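Nitrogenase molybdenum-iron protein alpha chain (Clostridium pasteurianum, PDB 4WES) forms, together with the beta chain, the molybdenum-iron component of nitrogenase, which reduces dinitrogen to ammonium on its iron-molybdenum cofactor. Local coordinates at residues Val61-Gly64 against Asp68-His71; Val70-Gly75 against His128-Met133; Ile139-Thr144 against Asp152-Val157; Pro168-Ser173 against Asn190-Thr195. One frame throughout, in Å; residues are numbered along the deposited sequence.

Interaction 1: residues Val61-Gly64 against Asp68-His71; sequences VVMG and DMVH. With ICS (iron-sulfur-molybdenum cluster with interstitial carbon), chain F.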
loop_
_atom_site.group_PDB
_atom_site.type_symbol
_atom_site.label_atom_id
_atom_site.label_comp_id
_atom_site.label_asym_id
_atom_site.label_seq_id
_atom_site.Cartn_x
_atom_site.Cartn_y
_atom_site.Cartn_z
ATOM N N VAL A 61 30.006 -14.387 9.403
ATOM C CA VAL A 61 30.037 -14.042 10.814
ATOM C C VAL A 61 31.249 -13.175 11.156
ATOM O O VAL A 61 31.107 -11.983 11.432
ATOM C CB VAL A 61 29.920 -15.302 11.716
ATOM C CG1 VAL A 61 30.136 -14.949 13.175
ATOM C CG2 VAL A 61 28.559 -15.962 11.484
ATOM N N VAL A 62 32.462 -13.720 11.130
ATOM C CA VAL A 62 33.597 -12.947 11.627
ATOM C C VAL A 62 34.057 -11.856 10.676
ATOM O O VAL A 62 34.328 -10.714 11.090
ATOM C CB VAL A 62 34.766 -13.880 12.032
ATOM C CG1 VAL A 62 36.004 -13.060 12.422
ATOM C CG2 VAL A 62 34.338 -14.783 13.182
ATOM N N MET A 63 34.163 -12.145 9.389
ATOM C CA MET A 63 34.824 -11.222 8.459
ATOM C C MET A 63 33.888 -10.195 7.817
ATOM O O MET A 63 34.270 -9.027 7.663
ATOM C CB MET A 63 35.546 -11.984 7.368
ATOM C CG MET A 63 36.710 -12.789 7.895
ATOM S SD MET A 63 37.978 -11.812 8.726
ATOM C CE MET A 63 38.414 -10.673 7.418
ATOM N N GLY A 64 32.679 -10.614 7.433
ATOM C CA GLY A 64 31.727 -9.751 6.775
ATOM C C GLY A 64 31.548 -8.359 7.372
ATOM O O GLY A 64 31.387 -7.412 6.617
ATOM N N ASP A 68 34.933 -1.758 5.146
ATOM C CA ASP A 68 35.690 -1.133 4.040
ATOM C C ASP A 68 36.612 -2.142 3.365
ATOM O O ASP A 68 37.492 -1.756 2.572
ATOM C CB ASP A 68 36.435 0.119 4.490
ATOM C CG ASP A 68 37.444 -0.132 5.587
ATOM O OD1 ASP A 68 37.524 -1.243 6.128
ATOM O OD2 ASP A 68 38.138 0.837 5.897
ATOM N N MET A 69 36.359 -3.426 3.619
ATOM C CA MET A 69 36.963 -4.531 2.903
ATOM C C MET A 69 35.938 -5.127 1.958
ATOM O O MET A 69 34.800 -5.334 2.382
ATOM C CB MET A 69 37.474 -5.535 3.955
ATOM C CG MET A 69 38.104 -6.825 3.509
ATOM S SD MET A 69 38.911 -7.571 4.945
ATOM C CE MET A 69 39.370 -9.132 4.149
ATOM N N VAL A 70 36.314 -5.380 0.700
ATOM C CA VAL A 70 35.402 -6.069 -0.232
ATOM C C VAL A 70 35.552 -7.573 -0.035
ATOM O O VAL A 70 36.618 -8.120 -0.206
ATOM C CB VAL A 70 35.662 -5.650 -1.696
ATOM C CG1 VAL A 70 34.962 -6.598 -2.665
ATOM C CG2 VAL A 70 35.217 -4.229 -1.916
ATOM N N HIS A 71 34.446 -8.221 0.366
ATOM C CA HIS A 71 34.450 -9.646 0.650
ATOM C C HIS A 71 33.875 -10.425 -0.524
ATOM O O HIS A 71 32.695 -10.334 -0.810
ATOM C CB HIS A 71 33.617 -9.931 1.915
ATOM C CG HIS A 71 34.085 -9.162 3.102
ATOM N ND1 HIS A 71 35.220 -9.474 3.804
ATOM C CD2 HIS A 71 33.537 -8.082 3.695
ATOM C CE1 HIS A 71 35.358 -8.591 4.779
ATOM N NE2 HIS A 71 34.337 -7.758 4.745
HETATM FE FE1 ICS F . 29.439 -15.412 18.768
HETATM MO MO1 ICS F . 23.730 -16.245 14.881
HETATM FE FE2 ICS F . 28.439 -16.628 16.625
HETATM FE FE3 ICS F . 27.674 -14.137 17.221
HETATM FE FE4 ICS F . 26.941 -16.169 18.768
HETATM FE FE5 ICS F . 24.827 -16.510 17.326
HETATM FE FE6 ICS F . 26.315 -16.901 15.191
HETATM FE FE7 ICS F . 25.546 -14.500 15.790
HETATM C CX ICS F . 26.633 -15.819 16.872
HETATM S S1A ICS F . 28.733 -17.602 18.644
HETATM S S1B ICS F . 24.615 -18.190 15.833
HETATM S S2A ICS F . 29.784 -14.798 16.624
HETATM S S2B ICS F . 28.250 -17.816 14.753
HETATM S S3A ICS F . 24.993 -16.942 19.533
HETATM S S3B ICS F . 25.617 -15.382 13.727
HETATM S S4A ICS F . 27.669 -14.116 19.488
HETATM S S4B ICS F . 23.540 -14.787 16.703
HETATM S S5A ICS F . 26.559 -12.566 16.087
#
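Both ring nitrogens of His71 are hydrogen-bonded, ND1 to the hydroxyl of Tyr142 and NE2 to the carbonyl oxygen of Ile66 in the turn joining the two segments, and the imidazole so held lies against the backbone of Met63 and Gly64. Since Ile66 O can only accept, NE2 is the likely donor, and these two partners fix the rotation of the ring. Met63 O also comes close, 3.1 Å from CE1 of His71, but its angle at NE2 is too poor for a hydrogen bond. Gly64 CA sits over one face of the ring as a CH-pi contact, 4.1 Å from the His71 centroid and 21° off the normal; the opposite face has the Met69 carbonyl carbon above its rim.

Beside this polar cluster, two thioether chains meet through their end methyls, Met63 CE lying 3.7 Å from Met69 CE. They arrive differently: Met63 is folded by its last two torsions (chi2 -59°, chi3 -57°), whereas Met69 runs fully extended from its strand.

At the other end of 61-64, Val61 straddles sulfurs of the iron-molybdenum cofactor, with CG1 3.5 Å from S2A of the cluster and CG2 3.7 Å from its S3B. The same short run of chain thus touches the cofactor and the sheet.

The contact joins the end of helix 54-63 to the start of strand 69-74. Tyr142 of strand 138-143, Phe172 of strand 169-172 and Val193 of helix 182-196 pack around Met63, so that Met63 is packed between the sheet and helix 182-196.

Interaction 2: residues Val70-Gly75 against His128-Met133; sequences VHITHG and HEAYEM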
loop_
_atom_site.group_PDB
_atom_site.type_symbol
_atom_site.label_atom_id
_atom_site.label_comp_id
_atom_site.label_asym_id
_atom_site.label_seq_id
_atom_site.Cartn_x
_atom_site.Cartn_y
_atom_site.Cartn_z
ATOM N N VAL A 70 36.314 -5.380 0.700
ATOM C CA VAL A 70 35.402 -6.069 -0.232
ATOM C C VAL A 70 35.552 -7.573 -0.035
ATOM O O VAL A 70 36.618 -8.120 -0.206
ATOM C CB VAL A 70 35.662 -5.650 -1.696
ATOM C CG1 VAL A 70 34.962 -6.598 -2.665
ATOM C CG2 VAL A 70 35.217 -4.229 -1.916
ATOM N N HIS A 71 34.446 -8.221 0.366
ATOM C CA HIS A 71 34.450 -9.646 0.650
ATOM C C HIS A 71 33.875 -10.425 -0.524
ATOM O O HIS A 71 32.695 -10.334 -0.810
ATOM C CB HIS A 71 33.617 -9.931 1.915
ATOM C CG HIS A 71 34.085 -9.162 3.102
ATOM N ND1 HIS A 71 35.220 -9.474 3.804
ATOM C CD2 HIS A 71 33.537 -8.082 3.695
ATOM C CE1 HIS A 71 35.358 -8.591 4.779
ATOM N NE2 HIS A 71 34.337 -7.758 4.745
ATOM N N ILE A 72 34.747 -11.142 -1.237
ATOM C CA ILE A 72 34.345 -11.878 -2.436
ATOM C C ILE A 72 34.177 -13.348 -2.113
ATOM O O ILE A 72 35.139 -14.025 -1.737
ATOM C CB ILE A 72 35.363 -11.728 -3.589
ATOM C CG1 ILE A 72 35.631 -10.242 -3.908
ATOM C CG2 ILE A 72 34.859 -12.475 -4.816
ATOM C CD1 ILE A 72 36.691 -10.037 -4.989
ATOM N N THR A 73 32.947 -13.843 -2.250
ATOM C CA THR A 73 32.705 -15.276 -2.121
ATOM C C THR A 73 33.106 -15.969 -3.422
ATOM O O THR A 73 32.582 -15.644 -4.477
ATOM C CB THR A 73 31.218 -15.549 -1.847
ATOM O OG1 THR A 73 30.860 -14.856 -0.635
ATOM C CG2 THR A 73 30.927 -17.020 -1.765
ATOM N N HIS A 74 34.035 -16.911 -3.300
ATOM C CA HIS A 74 34.434 -17.701 -4.461
ATOM C C HIS A 74 33.591 -18.989 -4.461
ATOM O O HIS A 74 33.873 -19.924 -3.712
ATOM C CB HIS A 74 35.926 -17.999 -4.450
ATOM C CG HIS A 74 36.396 -18.685 -5.688
ATOM N ND1 HIS A 74 35.955 -18.353 -6.951
ATOM C CD2 HIS A 74 37.253 -19.718 -5.828
ATOM C CE1 HIS A 74 36.583 -19.123 -7.823
ATOM N NE2 HIS A 74 37.385 -19.946 -7.168
ATOM N N GLY A 75 32.509 -18.983 -5.236
ATOM C CA GLY A 75 31.556 -20.089 -5.187
ATOM C C GLY A 75 30.422 -19.778 -6.116
ATOM O O GLY A 75 30.385 -18.721 -6.742
ATOM N N HIS A 128 40.399 -8.146 -9.573
ATOM C CA HIS A 128 40.775 -6.925 -10.285
ATOM C C HIS A 128 39.576 -6.019 -10.557
ATOM O O HIS A 128 39.711 -4.806 -10.403
ATOM C CB HIS A 128 41.486 -7.248 -11.577
ATOM C CG HIS A 128 42.900 -7.701 -11.370
ATOM N ND1 HIS A 128 43.964 -6.833 -11.413
ATOM C CD2 HIS A 128 43.421 -8.926 -11.087
ATOM C CE1 HIS A 128 45.073 -7.509 -11.177
ATOM N NE2 HIS A 128 44.779 -8.783 -10.982
ATOM N N GLU A 129 38.414 -6.563 -10.914
ATOM C CA GLU A 129 37.229 -5.715 -11.058
ATOM C C GLU A 129 36.858 -5.054 -9.755
ATOM O O GLU A 129 36.551 -3.865 -9.742
ATOM C CB GLU A 129 36.060 -6.502 -11.643
ATOM C CG GLU A 129 36.216 -6.822 -13.113
ATOM C CD GLU A 129 35.114 -7.666 -13.748
ATOM O OE1 GLU A 129 34.204 -8.130 -13.058
ATOM O OE2 GLU A 129 35.191 -7.836 -14.990
ATOM N N ALA A 130 36.899 -5.805 -8.652
ATOM C CA ALA A 130 36.579 -5.200 -7.363
ATOM C C ALA A 130 37.537 -4.064 -7.019
ATOM O O ALA A 130 37.130 -3.017 -6.524
ATOM C CB ALA A 130 36.614 -6.241 -6.273
ATOM N N TYR A 131 38.834 -4.276 -7.259
ATOM C CA TYR A 131 39.811 -3.256 -6.965
ATOM C C TYR A 131 39.584 -2.011 -7.810
ATOM O O TYR A 131 39.550 -0.884 -7.277
ATOM C CB TYR A 131 41.241 -3.810 -7.198
ATOM C CG TYR A 131 42.267 -2.720 -7.025
ATOM C CD1 TYR A 131 42.580 -2.229 -5.767
ATOM C CD2 TYR A 131 42.865 -2.138 -8.117
ATOM C CE1 TYR A 131 43.445 -1.170 -5.606
ATOM C CE2 TYR A 131 43.764 -1.110 -7.962
ATOM C CZ TYR A 131 44.023 -0.610 -6.710
ATOM O OH TYR A 131 44.913 0.424 -6.542
ATOM N N GLU A 132 39.467 -2.179 -9.114
ATOM C CA GLU A 132 39.348 -1.032 -9.988
ATOM C C GLU A 132 38.043 -0.280 -9.773
ATOM O O GLU A 132 38.003 0.924 -9.966
ATOM C CB GLU A 132 39.496 -1.420 -11.456
ATOM C CG GLU A 132 40.843 -2.026 -11.823
ATOM C CD GLU A 132 42.030 -1.089 -11.686
ATOM O OE1 GLU A 132 43.168 -1.624 -11.612
ATOM O OE2 GLU A 132 41.848 0.151 -11.693
ATOM N N MET A 133 36.983 -0.987 -9.381
ATOM C CA MET A 133 35.712 -0.314 -9.156
ATOM C C MET A 133 35.629 0.371 -7.811
ATOM O O MET A 133 35.006 1.423 -7.701
ATOM C CB MET A 133 34.559 -1.327 -9.269
ATOM C CG MET A 133 34.375 -1.778 -10.688
ATOM S SD MET A 133 33.132 -3.068 -10.881
ATOM C CE MET A 133 31.658 -2.113 -10.598
#
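Apolar contact alone joins Val70 and Ile72 to Ala130. The methyl CB of Ala130 is touched twice from strand 69-74, lying 4.0 Å from Val70 CG1 and likewise 4.0 Å from Ile72 CD1. The two strand residues, on the same face, also touch each other, with Val70 CG1 3.9 Å from Ile72 CG1. The Ile72 chain is stretched out beyond CG1 (chi2 177°), which carries its terminal methyl across to the helix. Consistent with the small side chain of Ala130, the backbones come close, Val70 CA to Ala130 CA 7.3 Å. As in an alpha/beta domain, helix 120-134 packs on the parallel sheet and leads into strand 138-143, the neighbour of strand 69-74.

Polar interactions go elsewhere. His74 bonds to Asp152 and Thr108, while both carboxylate oxygens of Glu129 take backbone N-H groups of Lys13, Ala14 and Leu15 of the beta chain. Leu15 of that chain packs on both Ile72 and Ala130, bringing the subunit interface to the edge of this contact.

With only methyl groups meeting, the contact has no directional bond of its own; burial of apolar surface holds it, and the Glu129 bonds tie the same helix to the beta chain.

Interaction 3: residues Ile139-Thr144 against Asp152-Val157; sequences IGVYAT and DDILAV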
loop_
_atom_site.group_PDB
_atom_site.type_symbol
_atom_site.label_atom_id
_atom_site.label_comp_id
_atom_site.label_asym_id
_atom_site.label_seq_id
_atom_site.Cartn_x
_atom_site.Cartn_y
_atom_site.Cartn_z
ATOM N N ILE A 139 40.832 -6.739 0.207
ATOM C CA ILE A 139 39.884 -7.685 -0.391
ATOM C C ILE A 139 40.016 -9.004 0.314
ATOM O O ILE A 139 41.129 -9.450 0.615
ATOM C CB ILE A 139 40.133 -7.815 -1.909
ATOM C CG1 ILE A 139 39.832 -6.468 -2.587
ATOM C CG2 ILE A 139 39.323 -8.971 -2.516
ATOM C CD1 ILE A 139 40.243 -6.372 -4.044
ATOM N N GLY A 140 38.878 -9.634 0.632
ATOM C CA GLY A 140 38.871 -11.005 1.116
ATOM C C GLY A 140 38.328 -11.939 0.050
ATOM O O GLY A 140 37.448 -11.563 -0.723
ATOM N N VAL A 141 38.846 -13.171 0.034
ATOM C CA VAL A 141 38.394 -14.228 -0.847
ATOM C C VAL A 141 38.017 -15.412 0.013
ATOM O O VAL A 141 38.849 -15.896 0.790
ATOM C CB VAL A 141 39.499 -14.680 -1.789
ATOM C CG1 VAL A 141 38.996 -15.836 -2.649
ATOM C CG2 VAL A 141 39.985 -13.512 -2.633
ATOM N N TYR A 142 36.776 -15.899 -0.118
ATOM C CA TYR A 142 36.242 -16.891 0.791
ATOM C C TYR A 142 35.874 -18.153 0.016
ATOM O O TYR A 142 35.040 -18.095 -0.897
ATOM C CB TYR A 142 35.001 -16.326 1.519
ATOM C CG TYR A 142 35.379 -15.098 2.297
ATOM C CD1 TYR A 142 35.844 -15.169 3.592
ATOM C CD2 TYR A 142 35.344 -13.864 1.701
ATOM C CE1 TYR A 142 36.256 -14.036 4.268
ATOM C CE2 TYR A 142 35.786 -12.715 2.338
ATOM C CZ TYR A 142 36.244 -12.814 3.638
ATOM O OH TYR A 142 36.704 -11.696 4.310
ATOM N N ALA A 143 36.486 -19.276 0.379
ATOM C CA ALA A 143 36.157 -20.537 -0.255
ATOM C C ALA A 143 34.763 -21.035 0.160
ATOM O O ALA A 143 34.280 -20.751 1.243
ATOM C CB ALA A 143 37.197 -21.597 0.070
ATOM N N THR A 144 34.188 -21.820 -0.729
ATOM C CA THR A 144 32.906 -22.476 -0.561
ATOM C C THR A 144 33.087 -23.956 -0.936
ATOM O O THR A 144 34.147 -24.347 -1.428
ATOM C CB THR A 144 31.835 -21.834 -1.440
ATOM O OG1 THR A 144 32.207 -21.983 -2.793
ATOM C CG2 THR A 144 31.608 -20.404 -1.063
ATOM N N ASP A 152 41.223 -25.273 -7.071
ATOM C CA ASP A 152 41.538 -23.858 -7.056
ATOM C C ASP A 152 42.383 -23.512 -5.830
ATOM O O ASP A 152 41.975 -23.714 -4.719
ATOM C CB ASP A 152 40.260 -23.016 -7.011
ATOM C CG ASP A 152 39.539 -22.883 -8.349
ATOM O OD1 ASP A 152 39.885 -23.572 -9.342
ATOM O OD2 ASP A 152 38.585 -22.075 -8.398
ATOM N N ASP A 153 43.548 -22.908 -6.051
ATOM C CA ASP A 153 44.444 -22.448 -4.991
ATOM C C ASP A 153 44.210 -20.952 -4.778
ATOM O O ASP A 153 44.877 -20.083 -5.389
ATOM C CB ASP A 153 45.891 -22.764 -5.313
ATOM C CG ASP A 153 46.854 -22.351 -4.199
ATOM O OD1 ASP A 153 46.438 -21.648 -3.274
ATOM O OD2 ASP A 153 48.043 -22.748 -4.239
ATOM N N ILE A 154 43.276 -20.637 -3.902
ATOM C CA ILE A 154 42.903 -19.247 -3.709
ATOM C C ILE A 154 43.987 -18.466 -2.984
ATOM O O ILE A 154 44.099 -17.243 -3.133
ATOM C CB ILE A 154 41.533 -19.079 -3.018
ATOM C CG1 ILE A 154 41.528 -19.647 -1.589
ATOM C CG2 ILE A 154 40.444 -19.691 -3.877
ATOM C CD1 ILE A 154 40.318 -19.231 -0.749
ATOM N N LEU A 155 44.801 -19.151 -2.189
ATOM C CA LEU A 155 45.912 -18.474 -1.514
ATOM C C LEU A 155 46.870 -17.887 -2.569
ATOM O O LEU A 155 47.307 -16.727 -2.456
ATOM C CB LEU A 155 46.672 -19.447 -0.592
ATOM C CG LEU A 155 47.730 -18.922 0.350
ATOM C CD1 LEU A 155 47.149 -18.174 1.510
ATOM C CD2 LEU A 155 48.578 -20.057 0.902
ATOM N N ALA A 156 47.220 -18.690 -3.558
ATOM C CA ALA A 156 48.123 -18.252 -4.608
ATOM C C ALA A 156 47.512 -17.162 -5.488
ATOM O O ALA A 156 48.184 -16.178 -5.840
ATOM C CB ALA A 156 48.564 -19.446 -5.419
ATOM N N VAL A 157 46.228 -17.308 -5.835
ATOM C CA VAL A 157 45.550 -16.274 -6.593
ATOM C C VAL A 157 45.578 -14.942 -5.858
ATOM O O VAL A 157 45.870 -13.885 -6.430
ATOM C CB VAL A 157 44.102 -16.656 -6.957
ATOM C CG1 VAL A 157 43.398 -15.514 -7.647
ATOM C CG2 VAL A 157 44.095 -17.884 -7.831
#
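Ile154 reaches Val141 and Ala143 because its CG1 is set between the backbone N and the carbonyl carbon (chi1 64°) and the chain then extends (chi2 167°), driving CD1 at the strand. This is the start of a beta-alpha-beta crossover in the parallel sheet: strand 138-143 leads through helix 154-165 to its neighbour, strand 169-172, and Ile154 is the first helical residue to rest on the sheet.

Its CD1 settles over the backbone between the two strand side chains, 4.0 Å from Ala143 CB and 4.0 Å from Val141 O. The side chain of Val141 packs alongside, though its exact approach is less certain because two conformers were modelled. Leu123 of helix 120-134 also packs on both Val141 and Ile154. Next in the chain, Thr144 touches the eight-iron, seven-sulfur cluster and its hydroxyl bonds to His74 O; the side chain of Ala143 is about 8 Å from that cluster.

The helix is opened by Asp153 as N-cap: Ala156 N donates to Asp153 OD1 over 3.1 Å at a nearly straight 166°, approaching from well above the carboxylate plane.

Interaction 4: residues Pro168-Ser173 against Asn190-Thr195; sequences PVHAFS and NNTVMT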
loop_
_atom_site.group_PDB
_atom_site.type_symbol
_atom_site.label_atom_id
_atom_site.label_comp_id
_atom_site.label_asym_id
_atom_site.label_seq_id
_atom_site.Cartn_x
_atom_site.Cartn_y
_atom_site.Cartn_z
ATOM N N PRO A 168 46.136 -5.330 0.375
ATOM C CA PRO A 168 46.111 -6.703 0.880
ATOM C C PRO A 168 44.940 -7.501 0.294
ATOM O O PRO A 168 43.843 -6.939 0.109
ATOM C CB PRO A 168 45.934 -6.517 2.377
ATOM C CG PRO A 168 46.481 -5.128 2.685
ATOM C CD PRO A 168 46.045 -4.364 1.469
ATOM N N VAL A 169 45.176 -8.775 0.020
ATOM C CA VAL A 169 44.129 -9.704 -0.391
ATOM C C VAL A 169 44.268 -10.903 0.519
ATOM O O VAL A 169 45.314 -11.543 0.555
ATOM C CB VAL A 169 44.224 -10.100 -1.873
ATOM C CG1 VAL A 169 43.044 -10.940 -2.272
ATOM C CG2 VAL A 169 44.295 -8.863 -2.771
ATOM N N HIS A 170 43.213 -11.224 1.249
ATOM C CA HIS A 170 43.251 -12.285 2.255
ATOM C C HIS A 170 42.371 -13.442 1.842
ATOM O O HIS A 170 41.160 -13.272 1.658
ATOM C CB HIS A 170 42.782 -11.774 3.602
ATOM C CG HIS A 170 43.587 -10.606 4.088
ATOM N ND1 HIS A 170 44.929 -10.714 4.348
ATOM C CD2 HIS A 170 43.257 -9.328 4.364
ATOM C CE1 HIS A 170 45.381 -9.553 4.777
ATOM N NE2 HIS A 170 44.403 -8.688 4.779
ATOM N N ALA A 171 42.988 -14.607 1.699
ATOM C CA ALA A 171 42.258 -15.842 1.369
ATOM C C ALA A 171 41.867 -16.618 2.622
ATOM O O ALA A 171 42.646 -16.751 3.557
ATOM C CB ALA A 171 43.103 -16.717 0.449
ATOM N N PHE A 172 40.676 -17.214 2.585
ATOM C CA PHE A 172 40.167 -18.017 3.689
ATOM C C PHE A 172 39.644 -19.333 3.148
ATOM O O PHE A 172 38.682 -19.336 2.366
ATOM C CB PHE A 172 39.027 -17.292 4.414
ATOM C CG PHE A 172 39.434 -15.980 5.023
ATOM C CD1 PHE A 172 39.450 -14.822 4.285
ATOM C CD2 PHE A 172 39.806 -15.908 6.359
ATOM C CE1 PHE A 172 39.833 -13.608 4.827
ATOM C CE2 PHE A 172 40.184 -14.697 6.930
ATOM C CZ PHE A 172 40.221 -13.548 6.161
ATOM N N SER A 173 40.245 -20.453 3.578
ATOM C CA SER A 173 39.814 -21.773 3.118
ATOM C C SER A 173 38.725 -22.301 4.037
ATOM O O SER A 173 38.937 -23.214 4.813
ATOM C CB SER A 173 40.985 -22.722 3.057
ATOM O OG SER A 173 41.827 -22.392 1.971
ATOM N N ASN A 190 39.991 -16.415 12.434
ATOM C CA ASN A 190 40.898 -15.889 13.448
ATOM C C ASN A 190 42.355 -16.081 13.065
ATOM O O ASN A 190 43.189 -15.224 13.338
ATOM C CB ASN A 190 40.671 -16.548 14.823
ATOM C CG ASN A 190 39.538 -15.921 15.664
ATOM O OD1 ASN A 190 39.773 -15.561 16.803
ATOM N ND2 ASN A 190 38.342 -15.798 15.100
ATOM N N ASN A 191 42.676 -17.219 12.463
ATOM C CA ASN A 191 44.070 -17.514 12.136
ATOM C C ASN A 191 44.627 -16.447 11.210
ATOM O O ASN A 191 45.714 -15.902 11.439
ATOM C CB ASN A 191 44.206 -18.872 11.489
ATOM C CG ASN A 191 44.033 -20.008 12.451
ATOM O OD1 ASN A 191 44.069 -19.836 13.680
ATOM N ND2 ASN A 191 43.848 -21.210 11.890
ATOM N N THR A 192 43.910 -16.145 10.141
ATOM C CA THR A 192 44.394 -15.186 9.145
ATOM C C THR A 192 44.309 -13.753 9.650
ATOM O O THR A 192 45.206 -12.936 9.403
ATOM C CB THR A 192 43.660 -15.400 7.812
ATOM O OG1 THR A 192 44.074 -16.657 7.275
ATOM C CG2 THR A 192 43.872 -14.271 6.844
ATOM N N VAL A 193 43.261 -13.410 10.397
ATOM C CA VAL A 193 43.212 -12.073 10.983
ATOM C C VAL A 193 44.424 -11.851 11.898
ATOM O O VAL A 193 45.069 -10.788 11.848
ATOM C CB VAL A 193 41.881 -11.878 11.754
ATOM C CG1 VAL A 193 41.922 -10.598 12.579
ATOM C CG2 VAL A 193 40.708 -11.827 10.789
ATOM N N MET A 194 44.727 -12.833 12.738
ATOM C CA MET A 194 45.836 -12.684 13.680
ATOM C C MET A 194 47.159 -12.443 12.988
ATOM O O MET A 194 47.894 -11.535 13.368
ATOM C CB MET A 194 45.928 -13.899 14.589
ATOM C CG MET A 194 46.996 -13.764 15.665
ATOM S SD MET A 194 46.525 -12.544 16.915
ATOM C CE MET A 194 48.145 -12.206 17.605
ATOM N N THR A 195 47.505 -13.291 12.032
ATOM C CA THR A 195 48.839 -13.211 11.459
ATOM C C THR A 195 48.962 -12.182 10.369
ATOM O O THR A 195 50.044 -11.623 10.180
ATOM C CB THR A 195 49.318 -14.567 10.963
ATOM O OG1 THR A 195 48.458 -15.043 9.953
ATOM C CG2 THR A 195 49.361 -15.600 12.092
#
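Strand 169-172 and helix 190-195 run roughly antiparallel, their axes 9.2 Å apart at closest approach and 153° between directions; the nearest alpha carbons are Phe172 CA and Thr192 CA, 7.5 Å apart.

Thr192 carries most of the helix side. Its CG2, anti to the backbone N, and its CB both reach the outer part of the Phe172 ring: CB and CG2 of Thr192 each lie 3.7 Å from CE2 of Phe172, and CG2 is 3.8 Å from its CZ. The ring comes to the helix although its CB does not point straight there, because CG stays beside the backbone N (chi1 -61°) and swings the far end across.

The methyl CG2 of Thr192 also meets His170 on the same strand face, 4.2 Å from His170 CB, so one methyl touches both residues. On its other branch, Thr192 OG1 lies 4.0 Å from Ala171 O, a loose approach. The polar end of His170 looks elsewhere, its NE2 bonding to the hydroxyl of Tyr246.

This edge strand of the parallel sheet is covered on two sides. Helix 182-196 lies over His170 and Phe172, whereas Ala171 points away from it and packs on Ile154 of helix 154-165. Phe172 also meets Tyr142 of the adjoining strand, their ring planes almost parallel, and Met63 of helix 54-63.

Lacking a hydrogen bond across it, the contact relies on fit between a methyl-bearing threonine and an aromatic ring, while His170 NE2 and the side chains of Asn190 and Asn191 bond to other parts of the subunit.

Along the chain the four contacts follow in series, none nested or crossed, though interactions 1 and 2 share Val70 and His71. Interaction 1 closes the short turn, three residues between its segments, that leads from helix 54-63 into strand 69-74. Interaction 2 closes the longest loop, 52 residues, bringing helix 120-134 back to that strand. Interaction 3 closes seven residues and interaction 4 sixteen. Helices 54-63 and 182-196 cover one face of the parallel sheet, helices 120-134 and 154-165 the other, a three-layer alpha/beta/alpha arrangement. His71-Tyr142 joins 1 and 2 to 3, His74-Asp152 joins 2 to 3, Met63 packing on Phe172 and Val193 joins 1 to 4, and backbone pairing with His170 joins 3 to 4.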